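PDB 6HBS: aminopentol aminotransferase from Sphingopyxis macrogoltabida, which catalyses the pyridoxal-phosphate-dependent deamination of aminopentol (hydrolysed fumonisin B1) to its 2-keto form, with pyruvate as the preferred amino acceptor. Local coordinates for residues A[54-59]-A[382-387]; A[180-185]-A[218-223]; A[224-229]-A[273-278]; A[334-339]-A[398-403]. All coordinates share one frame; numbering follows the deposited sequence.

How the contacts relate
The four contacts fall into two pairs far apart in space. Contacts 1 and 4 share helix 386-405, contact 1 at its start and contact 4 further along, with centres about 19 Å apart. Contacts 2 and 3 touch each other, because helix 210-223 runs directly into strand 226-230, and both belong to the seven-stranded sheet and its covering helices. All four are mostly buried, but contact 3 includes an exposed residue, Lys-274. Contact 4 is purely apolar. Contact 2 joins an aromatic ring to cysteine sulfurs and a threonine. Contact 1 adds a weak hydrogen bond from a histidine, while contact 3 combines apolar packing with a water bridge.

Contact 1 (A[54-59]-A[382-387]); sequences PYIDYM and AAHTVD
His-384 turns its imidazole toward Ile-56, Tyr-58 and the backbone of Asp-57, where strand 54-57 ends. Its CG lies anti to the carbonyl carbon (chi1 -74°), which sends the ring across to the strand. At the edge, near the ring plane, NE2 donates to the carbonyl oxygen of Asp-57. This bond is weak: NE2 and Asp-57 O are 3.1 Å apart, but the angle at the hydrogen is only 126°. The same NE2 also sits over one face of the Tyr-58 phenol, toward its rim. Beside it, His-384 CD2 is 3.5 Å from Tyr-58 CE1. The two ring planes are inclined by 38°, so the pair is neither a stack nor edge-to-face. From the strand, Ile-56 CG2 reaches His-384 CD2 at 4.0 Å.

Asp-57 does not turn its carboxylate to the histidine. OD1 takes the backbone N of Met-59 at 3.0 Å, an Asx turn at the end of the strand, and OD2 bonds to Tyr-69. His-384 ND1 is held by Ser-381, and the Tyr-58 hydroxyl by Thr-392 on helix 386-405.

Strand 54-57 lies between strands 46-49 and 370-371. Thr-385, the residue after His-384, is the N-cap of helix 386-405, and Tyr-58 also packs on Leu-321 of helix 310-332.

Contact 2 (A[180-185]-A[218-223]); sequences DAFKAH and KCCDET
The carbonyl oxygen of Cys-219 is gripped twice by Thr-223, one helical turn on, and both residues pack against Phe-182. Thr-223 OG1 donates to Cys-219 O at 2.8 Å, and Thr-223 N reaches the same oxygen at 3.1 Å. The two donors come from opposite faces of the carbonyl plane. A chi1 of 60° puts OG1 between the backbone N and the carbonyl carbon of Thr-223, where it can turn back to the helix. The same OG1 also accepts from Ala-225 N, just before strand 226-230.

Phe-182 comes from the other helix and lays one ring face on Cys-219. Cys-219 CB stands 3.5 Å from the ring centroid and 16° off the normal, a CH-pi contact. Its sulfur lies over the same ring, 4.5 Å from the centroid. Cys-220 takes the edge instead: its SG is near the ring plane, 4.0 Å from Phe-182 CZ. Thr-223 meets the ring obliquely, with OG1 3.5 Å from Phe-182 CE2.

The axes of segments 180-184 and 218-223 run in nearly the same sense, 29° apart. Both helices lie against the large sheet, where Phe-182 touches Leu-139, Ile-189 and Val-192. No hydrogen bond joins the two segments. The helices therefore meet through CH-pi, sulfur-aromatic and other dispersion contacts, and the threonine hydroxyl beside the ring has its proton committed to its own helix.

Contact 3 (A[224-229]-A[273-278]); sequences GALLVV and NKARDA
Lys-274 and Leu-226 run antiparallel, side by side, where they touch, and the lysine chain can be followed outward. Its CB points toward strand 226-230. CG stands anti to the backbone N (chi1 164°), which carries the chain out toward Leu-226. A bend at chi3 (90°) then turns the end of the chain. CE comes to rest on Leu-226, 4.0 Å from its CD2 methyl. NZ forms a salt bridge with Asp-252 and also donates to a water at 3.0 Å. That water donates in turn to the carbonyl oxygen of Ala-225 at 2.7 Å, so the lysine reaches the backbone of the other segment indirectly. Asp-252 links the two sides as well, because its other oxygen accepts from Leu-227 N.

Strand 226-230 is a parallel strand in the seven-stranded sheet of the large domain, the sheet with one antiparallel strand (267-271) known from fold type I aminotransferases. Residues 273-278 follow that antiparallel strand. The contact lies at the start of strand 226-230; Asp-230, at its far end, belongs to the cofactor pocket.

Leu-226 uses its second methyl as well: CD1 faces Ala-275 CB at 4.3 Å. Both residues also pack on Leu-128 of helix 118-133. Beyond the lysine, Arg-276 holds Asn-273 OD1 side-on with two nitrogens, NE at 2.8 Å and NH2 at 2.7 Å. The same NH2 of Arg-276 bonds to the backbone oxygen of Arg-16 of the second subunit.

Contact 4 (A[334-339]-A[398-403]); sequences LELKQT and RAFSAV
Leu-334 and Phe-400 both carry CG anti to the carbonyl carbon, with chi1 of -82° and -79°, and these torsions lay the two side chains alongside each other. They run in opposite directions. Leu-334 CD1 meets the phenyl ring at its edge, in the ring plane, 3.9 Å from Phe-400 CD1. The same methyl also touches Val-403, one turn further along the helix, with Leu-334 CD1 3.8 Å from Val-403 CG1. Leu-336 reaches the far end of the ring: its CD1 is 4.0 Å from Phe-400 CZ, again near the ring plane. The two leucines thus border the ring at separate points of its edge.

Other parts of the chain complete the surroundings. Phe-400 also meets the rings of His-332 and Trp-361, and Phe-349 on strand 346-349 touches Leu-334, Leu-336 and Phe-400. No polar bond crosses the contact. Strands 336-339 and 346-349 form a small antiparallel sheet, with helices 310-332 and 386-405 packed against it. This alpha/beta layering is consistent with the small C-terminal domain of fold type I aminotransferases.

Contact 1 (A[54-59]-A[382-387])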
loop_
_atom_site.group_PDB
_atom_site.type_symbol
_atom_site.label_atom_id
_atom_site.label_comp_id
_atom_site.label_asym_id
_atom_site.label_seq_id
_atom_site.Cartn_x
_atom_site.Cartn_y
_atom_site.Cartn_z
ATOM N N PRO A 54 3.063 28.500 -9.786
ATOM C CA PRO A 54 2.643 27.423 -10.674
ATOM C C PRO A 54 3.821 26.841 -11.469
ATOM O O PRO A 54 4.771 27.557 -11.794
ATOM C CB PRO A 54 1.631 28.115 -11.603
ATOM C CG PRO A 54 2.164 29.515 -11.722
ATOM C CD PRO A 54 2.780 29.824 -10.372
ATOM N N TYR A 55 3.733 25.548 -11.778
ATOM C CA TYR A 55 4.686 24.875 -12.638
ATOM C C TYR A 55 3.929 23.954 -13.577
ATOM O O TYR A 55 3.063 23.160 -13.136
ATOM C CB TYR A 55 5.713 24.023 -11.873
ATOM C CG TYR A 55 6.408 24.729 -10.743
ATOM C CD1 TYR A 55 5.845 24.743 -9.478
ATOM C CD2 TYR A 55 7.588 25.426 -10.938
ATOM C CE1 TYR A 55 6.459 25.406 -8.437
ATOM C CE2 TYR A 55 8.195 26.127 -9.908
ATOM C CZ TYR A 55 7.649 26.081 -8.644
ATOM O OH TYR A 55 8.225 26.712 -7.582
ATOM N N ILE A 56 4.296 24.009 -14.860
ATOM C CA ILE A 56 3.905 22.964 -15.770
ATOM C C ILE A 56 4.698 21.715 -15.359
ATOM O O ILE A 56 5.933 21.743 -15.308
ATOM C CB ILE A 56 4.146 23.363 -17.236
ATOM C CG1 ILE A 56 3.409 24.657 -17.597
ATOM C CG2 ILE A 56 3.724 22.224 -18.139
ATOM C CD1 ILE A 56 3.845 25.260 -18.932
ATOM N N ASP A 57 3.972 20.625 -15.074
ATOM C CA ASP A 57 4.536 19.505 -14.325
ATOM C C ASP A 57 4.947 18.359 -15.266
ATOM O O ASP A 57 4.097 17.648 -15.745
ATOM C CB ASP A 57 3.526 19.058 -13.270
ATOM C CG ASP A 57 3.900 17.772 -12.553
ATOM O OD1 ASP A 57 5.107 17.530 -12.368
ATOM O OD2 ASP A 57 2.968 16.989 -12.282
ATOM N N TYR A 58 6.257 18.155 -15.478
ATOM C CA TYR A 58 6.726 17.051 -16.328
ATOM C C TYR A 58 7.067 15.813 -15.486
ATOM O O TYR A 58 7.572 14.844 -16.027
ATOM C CB TYR A 58 7.863 17.498 -17.268
ATOM C CG TYR A 58 7.338 18.418 -18.335
ATOM C CD1 TYR A 58 6.688 17.905 -19.442
ATOM C CD2 TYR A 58 7.347 19.785 -18.167
ATOM C CE1 TYR A 58 6.132 18.738 -20.407
ATOM C CE2 TYR A 58 6.769 20.635 -19.102
ATOM C CZ TYR A 58 6.194 20.110 -20.249
ATOM O OH TYR A 58 5.608 20.908 -21.186
ATOM N N MET A 59 6.724 15.810 -14.194
ATOM C CA MET A 59 6.807 14.560 -13.405
ATOM C C MET A 59 5.478 13.805 -13.416
ATOM O O MET A 59 5.451 12.604 -13.191
ATOM C CB MET A 59 7.185 14.819 -11.952
ATOM C CG MET A 59 8.512 15.444 -11.750
ATOM S SD MET A 59 9.752 14.892 -12.917
ATOM C CE MET A 59 9.965 13.164 -12.552
ATOM N N ALA A 382 -2.035 13.416 -20.911
ATOM C CA ALA A 382 -2.983 13.853 -21.944
ATOM C C ALA A 382 -3.517 15.268 -21.663
ATOM O O ALA A 382 -4.180 15.827 -22.558
ATOM C CB ALA A 382 -4.130 12.872 -22.075
ATOM N N ALA A 383 -3.250 15.861 -20.484
ATOM C CA ALA A 383 -3.688 17.214 -20.187
ATOM C C ALA A 383 -2.650 18.267 -20.585
ATOM O O ALA A 383 -2.969 19.440 -20.526
ATOM C CB ALA A 383 -4.017 17.364 -18.729
ATOM N N HIS A 384 -1.423 17.864 -20.960
ATOM C CA HIS A 384 -0.448 18.799 -21.522
ATOM C C HIS A 384 -0.953 19.284 -22.898
ATOM O O HIS A 384 -1.179 18.492 -23.760
ATOM C CB HIS A 384 0.945 18.180 -21.648
ATOM C CG HIS A 384 1.688 18.014 -20.359
ATOM N ND1 HIS A 384 1.391 17.009 -19.449
ATOM C CD2 HIS A 384 2.672 18.731 -19.800
ATOM C CE1 HIS A 384 2.204 17.093 -18.421
ATOM N NE2 HIS A 384 3.014 18.139 -18.609
ATOM N N THR A 385 -1.115 20.601 -23.054
ATOM C CA THR A 385 -1.646 21.206 -24.306
ATOM C C THR A 385 -0.501 21.734 -25.182
ATOM O O THR A 385 0.670 21.856 -24.763
ATOM C CB THR A 385 -2.598 22.356 -23.978
ATOM O OG1 THR A 385 -1.850 23.397 -23.332
ATOM C CG2 THR A 385 -3.747 21.914 -23.095
ATOM N N VAL A 386 -0.851 22.092 -26.424
ATOM C CA VAL A 386 0.124 22.727 -27.336
ATOM C C VAL A 386 0.662 24.009 -26.702
ATOM O O VAL A 386 1.849 24.247 -26.782
ATOM C CB VAL A 386 -0.470 22.954 -28.741
ATOM C CG1 VAL A 386 -0.577 21.640 -29.497
ATOM C CG2 VAL A 386 -1.822 23.648 -28.700
ATOM N N ASP A 387 -0.200 24.801 -26.048
ATOM C CA ASP A 387 0.230 26.030 -25.359
ATOM C C ASP A 387 1.178 25.705 -24.203
ATOM O O ASP A 387 2.130 26.481 -23.925
ATOM C CB ASP A 387 -0.911 26.863 -24.768
ATOM C CG ASP A 387 -0.445 28.277 -24.400
ATOM O OD1 ASP A 387 0.051 28.495 -23.257
ATOM O OD2 ASP A 387 -0.518 29.152 -25.283
#

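Contact 2 (A[180-185]-A[218-223])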
loop_
_atom_site.group_PDB
_atom_site.type_symbol
_atom_site.label_atom_id
_atom_site.label_comp_id
_atom_site.label_asym_id
_atom_site.label_seq_id
_atom_site.Cartn_x
_atom_site.Cartn_y
_atom_site.Cartn_z
ATOM N N ASP A 180 22.911 -16.724 -19.780
ATOM C CA ASP A 180 23.864 -17.180 -18.824
ATOM C C ASP A 180 23.254 -17.235 -17.423
ATOM O O ASP A 180 23.567 -18.151 -16.670
ATOM C CB ASP A 180 25.119 -16.317 -18.779
ATOM C CG ASP A 180 26.004 -16.491 -20.009
ATOM O OD1 ASP A 180 25.854 -17.495 -20.718
ATOM O OD2 ASP A 180 26.835 -15.616 -20.241
ATOM N N ALA A 181 22.449 -16.230 -17.061
ATOM C CA ALA A 181 21.866 -16.197 -15.746
ATOM C C ALA A 181 20.999 -17.435 -15.516
ATOM O O ALA A 181 20.939 -17.964 -14.370
ATOM C CB ALA A 181 21.062 -14.918 -15.577
ATOM N N PHE A 182 20.291 -17.874 -16.563
ATOM C CA PHE A 182 19.462 -19.081 -16.480
ATOM C C PHE A 182 20.357 -20.300 -16.171
ATOM O O PHE A 182 19.949 -21.224 -15.422
ATOM C CB PHE A 182 18.667 -19.322 -17.763
ATOM C CG PHE A 182 17.282 -18.731 -17.759
ATOM C CD1 PHE A 182 17.074 -17.433 -18.183
ATOM C CD2 PHE A 182 16.199 -19.468 -17.297
ATOM C CE1 PHE A 182 15.796 -16.881 -18.142
ATOM C CE2 PHE A 182 14.928 -18.925 -17.270
ATOM C CZ PHE A 182 14.730 -17.634 -17.691
ATOM N N LYS A 183 21.555 -20.329 -16.774
ATOM C CA LYS A 183 22.403 -21.536 -16.666
ATOM C C LYS A 183 23.228 -21.499 -15.380
ATOM O O LYS A 183 23.590 -22.556 -14.864
ATOM C CB LYS A 183 23.266 -21.722 -17.919
ATOM C CG LYS A 183 22.479 -22.179 -19.134
ATOM C CD LYS A 183 23.199 -21.942 -20.434
ATOM C CE LYS A 183 22.259 -21.963 -21.624
ATOM N NZ LYS A 183 21.403 -23.176 -21.600
ATOM N N ALA A 184 23.509 -20.312 -14.858
ATOM C CA ALA A 184 24.250 -20.161 -13.629
ATOM C C ALA A 184 23.456 -20.708 -12.428
ATOM O O ALA A 184 24.054 -21.111 -11.475
ATOM C CB ALA A 184 24.613 -18.718 -13.434
ATOM N N HIS A 185 22.120 -20.714 -12.520
ATOM C CA HIS A 185 21.217 -21.280 -11.540
ATOM C C HIS A 185 20.357 -22.332 -12.239
ATOM O O HIS A 185 19.103 -22.342 -12.125
ATOM C CB HIS A 185 20.386 -20.141 -10.926
ATOM C CG HIS A 185 21.168 -19.279 -9.989
ATOM N ND1 HIS A 185 21.826 -18.133 -10.402
ATOM C CD2 HIS A 185 21.450 -19.429 -8.684
ATOM C CE1 HIS A 185 22.463 -17.611 -9.387
ATOM N NE2 HIS A 185 22.261 -18.393 -8.328
ATOM N N LYS A 218 11.682 -17.129 -24.538
ATOM C CA LYS A 218 12.108 -18.492 -24.904
ATOM C C LYS A 218 12.739 -19.241 -23.721
ATOM O O LYS A 218 12.455 -20.403 -23.511
ATOM C CB LYS A 218 13.063 -18.425 -26.103
ATOM C CG LYS A 218 13.671 -19.761 -26.509
ATOM C CD LYS A 218 14.720 -19.653 -27.615
ATOM C CE LYS A 218 16.005 -18.973 -27.175
ATOM N NZ LYS A 218 16.708 -19.749 -26.123
ATOM N N CYS A 219 13.606 -18.608 -22.940
ATOM C CA CYS A 219 14.180 -19.263 -21.789
ATOM C C CYS A 219 13.090 -19.595 -20.762
ATOM O O CYS A 219 13.114 -20.670 -20.131
ATOM C CB CYS A 219 15.254 -18.406 -21.139
ATOM S SG CYS A 219 16.742 -18.278 -22.165
ATOM N N CYS A 220 12.137 -18.677 -20.587
ATOM C CA CYS A 220 11.042 -18.939 -19.676
ATOM C C CYS A 220 10.237 -20.136 -20.192
ATOM O O CYS A 220 9.976 -21.066 -19.443
ATOM C CB CYS A 220 10.176 -17.693 -19.475
ATOM S SG CYS A 220 10.925 -16.527 -18.315
ATOM N N ASP A 221 9.888 -20.113 -21.481
ATOM C CA ASP A 221 9.165 -21.216 -22.117
ATOM C C ASP A 221 9.893 -22.547 -21.879
ATOM O O ASP A 221 9.272 -23.526 -21.459
ATOM C CB ASP A 221 8.949 -20.985 -23.615
ATOM C CG ASP A 221 7.864 -19.970 -23.938
ATOM O OD1 ASP A 221 7.112 -19.603 -23.026
ATOM O OD2 ASP A 221 7.800 -19.521 -25.081
ATOM N N GLU A 222 11.194 -22.595 -22.147
ATOM C CA GLU A 222 11.896 -23.886 -22.099
ATOM C C GLU A 222 12.020 -24.383 -20.649
ATOM O O GLU A 222 12.096 -25.571 -20.427
ATOM C CB GLU A 222 13.246 -23.783 -22.808
ATOM C CG GLU A 222 13.117 -23.804 -24.330
ATOM C CD GLU A 222 14.346 -23.362 -25.130
ATOM O OE1 GLU A 222 15.403 -23.089 -24.501
ATOM O OE2 GLU A 222 14.239 -23.258 -26.384
ATOM N N THR A 223 12.032 -23.493 -19.651
ATOM C CA THR A 223 12.297 -23.933 -18.261
ATOM C C THR A 223 11.037 -24.020 -17.393
ATOM O O THR A 223 11.114 -24.561 -16.302
ATOM C CB THR A 223 13.290 -23.017 -17.543
ATOM O OG1 THR A 223 12.747 -21.699 -17.508
ATOM C CG2 THR A 223 14.650 -23.021 -18.211
#

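Contact 3 (A[224-229]-A[273-278])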
loop_
_atom_site.group_PDB
_atom_site.type_symbol
_atom_site.label_atom_id
_atom_site.label_comp_id
_atom_site.label_asym_id
_atom_site.label_seq_id
_atom_site.Cartn_x
_atom_site.Cartn_y
_atom_site.Cartn_z
ATOM N N GLY A 224 9.925 -23.423 -17.821
ATOM C CA GLY A 224 8.733 -23.304 -16.940
ATOM C C GLY A 224 8.757 -22.069 -16.029
ATOM O O GLY A 224 7.787 -21.815 -15.331
ATOM N N ALA A 225 9.850 -21.291 -16.031
ATOM C CA ALA A 225 9.932 -20.049 -15.248
ATOM C C ALA A 225 8.894 -19.065 -15.781
ATOM O O ALA A 225 8.593 -19.093 -16.959
ATOM C CB ALA A 225 11.298 -19.442 -15.358
ATOM N N LEU A 226 8.372 -18.199 -14.908
ATOM C CA LEU A 226 7.386 -17.179 -15.346
ATOM C C LEU A 226 8.099 -15.914 -15.795
ATOM O O LEU A 226 8.944 -15.391 -15.066
ATOM C CB LEU A 226 6.437 -16.847 -14.195
ATOM C CG LEU A 226 5.611 -18.003 -13.651
ATOM C CD1 LEU A 226 4.563 -17.492 -12.666
ATOM C CD2 LEU A 226 4.947 -18.776 -14.756
ATOM N N LEU A 227 7.667 -15.390 -16.950
ATOM C CA LEU A 227 8.070 -14.080 -17.430
ATOM C C LEU A 227 7.148 -13.024 -16.817
ATOM O O LEU A 227 5.936 -13.065 -17.007
ATOM C CB LEU A 227 8.010 -13.999 -18.958
ATOM C CG LEU A 227 8.463 -12.660 -19.532
ATOM C CD1 LEU A 227 9.862 -12.311 -19.057
ATOM C CD2 LEU A 227 8.386 -12.649 -21.046
ATOM N N VAL A 228 7.755 -12.099 -16.092
ATOM C CA VAL A 228 7.048 -11.037 -15.404
ATOM C C VAL A 228 7.483 -9.700 -16.011
ATOM O O VAL A 228 8.648 -9.308 -15.893
ATOM C CB VAL A 228 7.338 -11.059 -13.899
ATOM C CG1 VAL A 228 6.482 -10.019 -13.192
ATOM C CG2 VAL A 228 7.144 -12.453 -13.282
ATOM N N VAL A 229 6.540 -8.971 -16.617
ATOM C CA VAL A 229 6.857 -7.620 -17.077
ATOM C C VAL A 229 6.389 -6.638 -16.006
ATOM O O VAL A 229 5.213 -6.625 -15.665
ATOM C CB VAL A 229 6.237 -7.326 -18.445
ATOM C CG1 VAL A 229 6.249 -5.846 -18.766
ATOM C CG2 VAL A 229 6.935 -8.108 -19.535
ATOM N N ASN A 273 -3.800 -17.947 -17.125
ATOM C CA ASN A 273 -4.368 -19.143 -16.499
ATOM C C ASN A 273 -3.276 -20.102 -16.021
ATOM O O ASN A 273 -3.459 -20.787 -15.054
ATOM C CB ASN A 273 -5.380 -19.807 -17.435
ATOM C CG ASN A 273 -6.731 -19.134 -17.339
ATOM O OD1 ASN A 273 -7.082 -18.617 -16.278
ATOM N ND2 ASN A 273 -7.475 -19.094 -18.431
ATOM N N LYS A 274 -2.115 -20.108 -16.673
ATOM C CA LYS A 274 -1.017 -21.001 -16.272
ATOM C C LYS A 274 -0.689 -20.800 -14.781
ATOM O O LYS A 274 -0.363 -21.773 -14.073
ATOM C CB LYS A 274 0.176 -20.715 -17.189
ATOM C CG LYS A 274 1.523 -21.242 -16.726
ATOM C CD LYS A 274 2.502 -21.416 -17.864
ATOM C CE LYS A 274 3.321 -20.172 -18.102
ATOM N NZ LYS A 274 4.009 -20.192 -19.420
ATOM N N ALA A 275 -0.769 -19.544 -14.308
ATOM C CA ALA A 275 -0.335 -19.145 -12.961
ATOM C C ALA A 275 -1.483 -19.079 -11.945
ATOM O O ALA A 275 -1.236 -18.682 -10.807
ATOM C CB ALA A 275 0.332 -17.791 -13.033
ATOM N N ARG A 276 -2.703 -19.438 -12.346
ATOM C CA ARG A 276 -3.906 -19.202 -11.549
ATOM C C ARG A 276 -3.850 -20.006 -10.243
ATOM O O ARG A 276 -4.162 -19.462 -9.160
ATOM C CB ARG A 276 -5.165 -19.528 -12.358
ATOM C CG ARG A 276 -6.465 -19.165 -11.648
ATOM C CD ARG A 276 -7.706 -19.627 -12.386
ATOM N NE ARG A 276 -7.957 -18.861 -13.590
ATOM C CZ ARG A 276 -8.731 -17.784 -13.652
ATOM N NH1 ARG A 276 -9.333 -17.341 -12.551
ATOM N NH2 ARG A 276 -8.856 -17.133 -14.801
ATOM N N ASP A 277 -3.429 -21.279 -10.312
ATOM C CA ASP A 277 -3.427 -22.129 -9.110
ATOM C C ASP A 277 -2.473 -21.580 -8.057
ATOM O O ASP A 277 -2.799 -21.614 -6.875
ATOM C CB ASP A 277 -3.032 -23.588 -9.376
ATOM C CG ASP A 277 -4.139 -24.402 -10.018
ATOM O OD1 ASP A 277 -5.313 -24.008 -9.906
ATOM O OD2 ASP A 277 -3.808 -25.418 -10.645
ATOM N N ALA A 278 -1.288 -21.121 -8.489
ATOM C CA ALA A 278 -0.310 -20.580 -7.553
ATOM C C ALA A 278 -0.827 -19.277 -6.923
ATOM O O ALA A 278 -0.563 -18.980 -5.777
ATOM C CB ALA A 278 1.001 -20.348 -8.261
HETATM O O HOH W 1 6.956 -20.094 -18.841
#

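Contact 4 (A[334-339]-A[398-403])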
loop_
_atom_site.group_PDB
_atom_site.type_symbol
_atom_site.label_atom_id
_atom_site.label_comp_id
_atom_site.label_asym_id
_atom_site.label_seq_id
_atom_site.Cartn_x
_atom_site.Cartn_y
_atom_site.Cartn_z
ATOM N N LEU A 334 24.802 23.485 -26.533
ATOM C CA LEU A 334 24.826 22.633 -25.347
ATOM C C LEU A 334 24.117 21.324 -25.685
ATOM O O LEU A 334 22.902 21.263 -25.579
ATOM C CB LEU A 334 24.092 23.323 -24.194
ATOM C CG LEU A 334 24.867 24.360 -23.390
ATOM C CD1 LEU A 334 23.926 25.082 -22.428
ATOM C CD2 LEU A 334 26.015 23.723 -22.617
ATOM N N GLU A 335 24.881 20.288 -26.029
ATOM C CA GLU A 335 24.330 19.005 -26.510
ATOM C C GLU A 335 23.540 18.259 -25.414
ATOM O O GLU A 335 24.032 18.080 -24.285
ATOM C CB GLU A 335 25.447 18.103 -27.024
ATOM C CG GLU A 335 24.929 16.979 -27.897
ATOM C CD GLU A 335 25.990 15.949 -28.256
ATOM O OE1 GLU A 335 27.139 16.141 -27.832
ATOM O OE2 GLU A 335 25.650 14.946 -28.931
ATOM N N LEU A 336 22.346 17.783 -25.785
ATOM C CA LEU A 336 21.490 16.961 -24.894
ATOM C C LEU A 336 21.600 15.479 -25.248
ATOM O O LEU A 336 21.895 15.135 -26.355
ATOM C CB LEU A 336 20.033 17.368 -25.088
ATOM C CG LEU A 336 19.661 18.767 -24.637
ATOM C CD1 LEU A 336 18.177 19.020 -24.875
ATOM C CD2 LEU A 336 20.021 18.957 -23.175
ATOM N N LYS A 337 21.259 14.620 -24.286
ATOM C CA LYS A 337 20.891 13.231 -24.534
ATOM C C LYS A 337 19.426 13.068 -24.089
ATOM O O LYS A 337 19.145 12.975 -22.894
ATOM C CB LYS A 337 21.799 12.274 -23.753
ATOM C CG LYS A 337 23.286 12.374 -24.071
ATOM C CD LYS A 337 24.158 11.404 -23.267
ATOM C CE LYS A 337 24.211 11.707 -21.778
ATOM N NZ LYS A 337 24.775 10.587 -20.984
ATOM N N GLN A 338 18.509 13.104 -25.054
ATOM C CA GLN A 338 17.095 12.874 -24.784
ATOM C C GLN A 338 16.823 11.422 -25.143
ATOM O O GLN A 338 16.888 11.083 -26.294
ATOM C CB GLN A 338 16.216 13.796 -25.620
ATOM C CG GLN A 338 16.553 15.268 -25.432
ATOM C CD GLN A 338 15.487 16.123 -26.063
ATOM O OE1 GLN A 338 14.364 16.225 -25.560
ATOM N NE2 GLN A 338 15.816 16.688 -27.221
ATOM N N THR A 339 16.564 10.583 -24.132
ATOM C CA THR A 339 16.526 9.139 -24.317
ATOM C C THR A 339 15.210 8.565 -23.799
ATOM O O THR A 339 14.512 9.176 -22.997
ATOM C CB THR A 339 17.735 8.471 -23.647
ATOM O OG1 THR A 339 17.759 8.750 -22.245
ATOM C CG2 THR A 339 19.034 8.935 -24.282
ATOM N N ARG A 398 15.251 30.255 -21.944
ATOM C CA ARG A 398 15.864 31.097 -20.926
ATOM C C ARG A 398 16.811 30.284 -20.036
ATOM O O ARG A 398 17.780 30.818 -19.485
ATOM C CB ARG A 398 14.777 31.820 -20.122
ATOM C CG ARG A 398 14.058 32.862 -20.969
ATOM C CD ARG A 398 13.215 33.859 -20.207
ATOM N NE ARG A 398 12.144 33.209 -19.476
ATOM C CZ ARG A 398 10.991 32.812 -20.005
ATOM N NH1 ARG A 398 10.711 33.109 -21.264
ATOM N NH2 ARG A 398 10.139 32.103 -19.271
ATOM N N ALA A 399 16.515 28.993 -19.854
ATOM C CA ALA A 399 17.288 28.164 -18.967
ATOM C C ALA A 399 18.646 27.854 -19.601
ATOM O O ALA A 399 19.666 27.871 -18.916
ATOM C CB ALA A 399 16.509 26.910 -18.609
ATOM N N PHE A 400 18.646 27.530 -20.896
ATOM C CA PHE A 400 19.887 27.352 -21.662
ATOM C C PHE A 400 20.758 28.612 -21.553
ATOM O O PHE A 400 21.956 28.495 -21.261
ATOM C CB PHE A 400 19.597 27.008 -23.125
ATOM C CG PHE A 400 19.212 25.571 -23.388
ATOM C CD1 PHE A 400 20.126 24.544 -23.223
ATOM C CD2 PHE A 400 17.954 25.248 -23.849
ATOM C CE1 PHE A 400 19.755 23.224 -23.448
ATOM C CE2 PHE A 400 17.592 23.934 -24.091
ATOM C CZ PHE A 400 18.488 22.923 -23.876
ATOM N N SER A 401 20.143 29.803 -21.701
ATOM C CA SER A 401 20.890 31.089 -21.620
ATOM C C SER A 401 21.507 31.233 -20.234
ATOM O O SER A 401 22.670 31.610 -20.129
ATOM C CB SER A 401 20.036 32.306 -21.918
ATOM O OG SER A 401 19.465 32.210 -23.205
ATOM N N ALA A 402 20.715 30.939 -19.190
ATOM C CA ALA A 402 21.172 31.129 -17.816
ATOM C C ALA A 402 22.353 30.190 -17.509
ATOM O O ALA A 402 23.291 30.550 -16.776
ATOM C CB ALA A 402 20.018 30.947 -16.848
ATOM N N VAL A 403 22.321 28.986 -18.082
ATOM C CA VAL A 403 23.391 28.009 -17.876
ATOM C C VAL A 403 24.679 28.500 -18.556
ATOM O O VAL A 403 25.765 28.383 -17.982
ATOM C CB VAL A 403 22.946 26.617 -18.367
ATOM C CG1 VAL A 403 24.107 25.708 -18.722
ATOM C CG2 VAL A 403 22.042 25.959 -17.334
#